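Local coordinates for protein hexokinase (PDB 1BDG) that catalyses the ATP-dependent phosphorylation of glucose and other hexoses to hexose 6-phosphates, the first step of glycolysis from glucose, at residues A[4-9]-A[359-364]. Sequence-based numbering, arbitrary orientation.
Sequences SDQQLF and DNRIVR
Phe9 and Arg361 carry this contact as a cation-pi pair. Arg361 CZ stands 4.2 Å from the centroid of the Phe9 ring and only 17° off the ring normal, which puts the guanidinium over the face. It does not lie flat there: ring and guanidinium planes are 77° apart, so the group stands nearly upright and turns its NE–NH2 edge down toward the CD1–CG side of the ring. Arg361 NE, above the rim, lies 3.3 Å from Phe9 CD1, while Arg361 NH2 sits beyond the rim, 3.5 Å from Phe9 CG. Farther back along the arginine, the aliphatic CG of Arg361 lies outside the rim, alongside the CD1–CE1 bond and 3.6 Å from Phe9 CE1. Phe9 CG is anti to the backbone N (chi1 -173°), which extends the ring toward helix 357-389; the arginine bends at chi3 to bring NE above its rim.

Gln6, one turn before Phe9, curls back through its bend at chi2 and brings NE2 to 3.1 Å from Arg361 NH2. Both atoms are donors, so this is proximity and not a hydrogen bond; Gln6 NE2 instead donates a hydrogen bond to Glu10 OE1. Ile362 adds an apolar contact, its CG1 lying 4.3 Å from Phe9 CD1, and Tyr365 meets the Phe9 ring edge-to-face.

The short helical segments run nearly parallel, their axes 10.4 Å apart at closest approach, with no hydrogen bond between them. The arrangement is side-chain packing of two helices, here joining the N-terminal helix 5-16 to the start of the long helix 357-389 of what is predicted to be the large subdomain of the hexokinase fold, at the periphery and away from the glucose site.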
ATOM      1  N   SER A   4      -8.822  40.446   2.150  1.00 23.62           N
ATOM      2  CA  SER A   4      -8.649  40.167   3.560  1.00 24.80           C
ATOM      3  C   SER A   4      -8.088  38.766   3.622  1.00 26.03           C
ATOM      4  O   SER A   4      -8.235  37.995   2.675  1.00 27.80           O
ATOM      5  CB  SER A   4      -9.981  40.225   4.289  1.00 22.46           C
ATOM      6  N   ASP A   5      -7.392  38.446   4.705  1.00 27.00           N
ATOM      7  CA  ASP A   5      -6.868  37.107   4.864  1.00 25.59           C
ATOM      8  C   ASP A   5      -8.085  36.203   4.895  1.00 24.64           C
ATOM      9  O   ASP A   5      -8.138  35.221   4.180  1.00 26.72           O
ATOM     10  CB  ASP A   5      -6.057  37.002   6.152  1.00 24.84           C
ATOM     11  CG  ASP A   5      -4.668  37.581   6.000  1.00 27.53           C
ATOM     12  OD1 ASP A   5      -4.321  37.992   4.859  1.00 27.00           O
ATOM     13  OD2 ASP A   5      -3.914  37.607   7.008  1.00 28.38           O
ATOM     14  N   GLN A   6      -9.102  36.604   5.647  1.00 24.98           N
ATOM     15  CA  GLN A   6     -10.336  35.836   5.742  1.00 24.94           C
ATOM     16  C   GLN A   6     -10.866  35.579   4.325  1.00 25.09           C
ATOM     17  O   GLN A   6     -11.182  34.436   3.972  1.00 27.25           O
ATOM     18  CB  GLN A   6     -11.366  36.609   6.567  1.00 24.44           C
ATOM     19  CG  GLN A   6     -12.600  35.814   6.954  1.00 23.68           C
ATOM     20  CD  GLN A   6     -12.288  34.695   7.911  1.00 23.59           C
ATOM     21  OE1 GLN A   6     -11.874  34.935   9.056  1.00 24.04           O
ATOM     22  NE2 GLN A   6     -12.469  33.456   7.452  1.00 23.03           N
ATOM     23  N   GLN A   7     -10.889  36.616   3.494  1.00 24.75           N
ATOM     24  CA  GLN A   7     -11.366  36.466   2.115  1.00 24.52           C
ATOM     25  C   GLN A   7     -10.537  35.418   1.360  1.00 23.32           C
ATOM     26  O   GLN A   7     -11.098  34.566   0.674  1.00 23.83           O
ATOM     27  CB  GLN A   7     -11.326  37.805   1.351  1.00 25.75           C
ATOM     28  CG  GLN A   7     -12.513  38.733   1.591  1.00 28.19           C
ATOM     29  CD  GLN A   7     -12.430  40.009   0.739  1.00 30.30           C
ATOM     30  OE1 GLN A   7     -12.222  41.106   1.259  1.00 31.06           O
ATOM     31  NE2 GLN A   7     -12.564  39.859  -0.574  1.00 30.99           N
ATOM     32  N   LEU A   8      -9.211  35.482   1.485  1.00 21.96           N
ATOM     33  CA  LEU A   8      -8.326  34.537   0.804  1.00 19.55           C
ATOM     34  C   LEU A   8      -8.625  33.121   1.244  1.00 19.62           C
ATOM     35  O   LEU A   8      -8.667  32.212   0.410  1.00 19.47           O
ATOM     36  CB  LEU A   8      -6.856  34.833   1.091  1.00 17.89           C
ATOM     37  CG  LEU A   8      -6.211  36.006   0.373  1.00 17.23           C
ATOM     38  CD1 LEU A   8      -4.715  35.934   0.574  1.00 17.22           C
ATOM     39  CD2 LEU A   8      -6.521  35.927  -1.105  1.00 15.48           C
ATOM     40  N   PHE A   9      -8.846  32.931   2.547  1.00 18.60           N
ATOM     41  CA  PHE A   9      -9.135  31.610   3.072  1.00 16.47           C
ATOM     42  C   PHE A   9     -10.434  31.060   2.493  1.00 19.57           C
ATOM     43  O   PHE A   9     -10.499  29.889   2.108  1.00 21.71           O
ATOM     44  CB  PHE A   9      -9.211  31.633   4.576  1.00 14.32           C
ATOM     45  CG  PHE A   9      -9.354  30.270   5.177  1.00 16.87           C
ATOM     46  CD1 PHE A   9      -8.246  29.439   5.312  1.00 14.84           C
ATOM     47  CD2 PHE A   9     -10.605  29.793   5.571  1.00 15.67           C
ATOM     48  CE1 PHE A   9      -8.382  28.153   5.828  1.00 15.38           C
ATOM     49  CE2 PHE A   9     -10.757  28.509   6.089  1.00 14.07           C
ATOM     50  CZ  PHE A   9      -9.648  27.687   6.219  1.00 15.35           C
ATOM     51  N   ASP A 359      -0.792  31.904   4.832  1.00 19.82           N
ATOM     52  CA  ASP A 359      -0.180  30.809   4.097  1.00 19.63           C
ATOM     53  C   ASP A 359      -0.192  29.537   4.921  1.00 20.96           C
ATOM     54  O   ASP A 359      -0.524  28.454   4.413  1.00 19.12           O
ATOM     55  CB  ASP A 359       1.249  31.161   3.690  1.00 19.74           C
ATOM     56  CG  ASP A 359       1.326  32.406   2.831  1.00 17.97           C
ATOM     57  OD1 ASP A 359       0.505  32.573   1.905  1.00 16.33           O
ATOM     58  OD2 ASP A 359       2.231  33.213   3.089  1.00 17.33           O
ATOM     59  N   ASN A 360       0.165  29.682   6.194  1.00 20.74           N
ATOM     60  CA  ASN A 360       0.197  28.561   7.120  1.00 19.86           C
ATOM     61  C   ASN A 360      -1.210  28.003   7.274  1.00 20.82           C
ATOM     62  O   ASN A 360      -1.427  26.790   7.130  1.00 22.22           O
ATOM     63  CB  ASN A 360       0.732  29.015   8.473  1.00 21.08           C
ATOM     64  CG  ASN A 360       2.213  29.324   8.447  1.00 22.02           C
ATOM     65  OD1 ASN A 360       2.730  30.005   9.335  1.00 22.23           O
ATOM     66  ND2 ASN A 360       2.921  28.783   7.463  1.00 24.59           N
ATOM     67  N   ARG A 361      -2.166  28.887   7.541  1.00 19.68           N
ATOM     68  CA  ARG A 361      -3.561  28.484   7.700  1.00 20.57           C
ATOM     69  C   ARG A 361      -4.085  27.780   6.436  1.00 20.28           C
ATOM     70  O   ARG A 361      -4.635  26.680   6.510  1.00 20.58           O
ATOM     71  CB  ARG A 361      -4.433  29.693   8.048  1.00 19.34           C
ATOM     72  CG  ARG A 361      -5.896  29.344   8.091  1.00 23.26           C
ATOM     73  CD  ARG A 361      -6.694  30.257   8.978  1.00 24.81           C
ATOM     74  NE  ARG A 361      -7.852  30.817   8.293  1.00 25.61           N
ATOM     75  CZ  ARG A 361      -8.795  31.531   8.898  1.00 27.41           C
ATOM     76  NH1 ARG A 361      -8.712  31.754  10.214  1.00 30.38           N
ATOM     77  NH2 ARG A 361      -9.790  32.058   8.191  1.00 25.12           N
ATOM     78  N   ILE A 362      -3.904  28.426   5.283  1.00 19.86           N
ATOM     79  CA  ILE A 362      -4.308  27.876   3.985  1.00 17.54           C
ATOM     80  C   ILE A 362      -3.664  26.503   3.762  1.00 18.11           C
ATOM     81  O   ILE A 362      -4.346  25.569   3.366  1.00 18.79           O
ATOM     82  CB  ILE A 362      -3.905  28.835   2.809  1.00 16.97           C
ATOM     83  CG1 ILE A 362      -4.882  30.010   2.720  1.00 13.59           C
ATOM     84  CG2 ILE A 362      -3.773  28.080   1.497  1.00 13.09           C
ATOM     85  CD1 ILE A 362      -4.493  31.043   1.713  1.00 10.66           C
ATOM     86  N   VAL A 363      -2.371  26.373   4.062  1.00 17.45           N
ATOM     87  CA  VAL A 363      -1.663  25.107   3.870  1.00 18.07           C
ATOM     88  C   VAL A 363      -2.091  23.961   4.800  1.00 18.35           C
ATOM     89  O   VAL A 363      -2.122  22.806   4.375  1.00 18.65           O
ATOM     90  CB  VAL A 363      -0.121  25.305   3.885  1.00 17.30           C
ATOM     91  CG1 VAL A 363       0.602  23.975   3.860  1.00 18.03           C
ATOM     92  CG2 VAL A 363       0.305  26.091   2.670  1.00 17.47           C
ATOM     93  N   ARG A 364      -2.428  24.257   6.053  1.00 19.77           N
ATOM     94  CA  ARG A 364      -2.865  23.197   6.977  1.00 19.91           C
ATOM     95  C   ARG A 364      -4.254  22.688   6.563  1.00 19.21           C
ATOM     96  O   ARG A 364      -4.609  21.537   6.792  1.00 19.50           O
ATOM     97  CB  ARG A 364      -2.901  23.700   8.430  1.00 19.56           C
ATOM     98  CG  ARG A 364      -3.009  22.596   9.485  1.00 21.97           C
ATOM     99  CD  ARG A 364      -4.154  22.869  10.452  1.00 25.30           C
ATOM    100  NE  ARG A 364      -4.229  21.938  11.584  1.00 28.16           N
ATOM    101  CZ  ARG A 364      -4.486  20.629  11.487  1.00 29.73           C
ATOM    102  NH1 ARG A 364      -4.684  20.063  10.293  1.00 26.33           N
ATOM    103  NH2 ARG A 364      -4.572  19.884  12.597  1.00 27.55           N
TER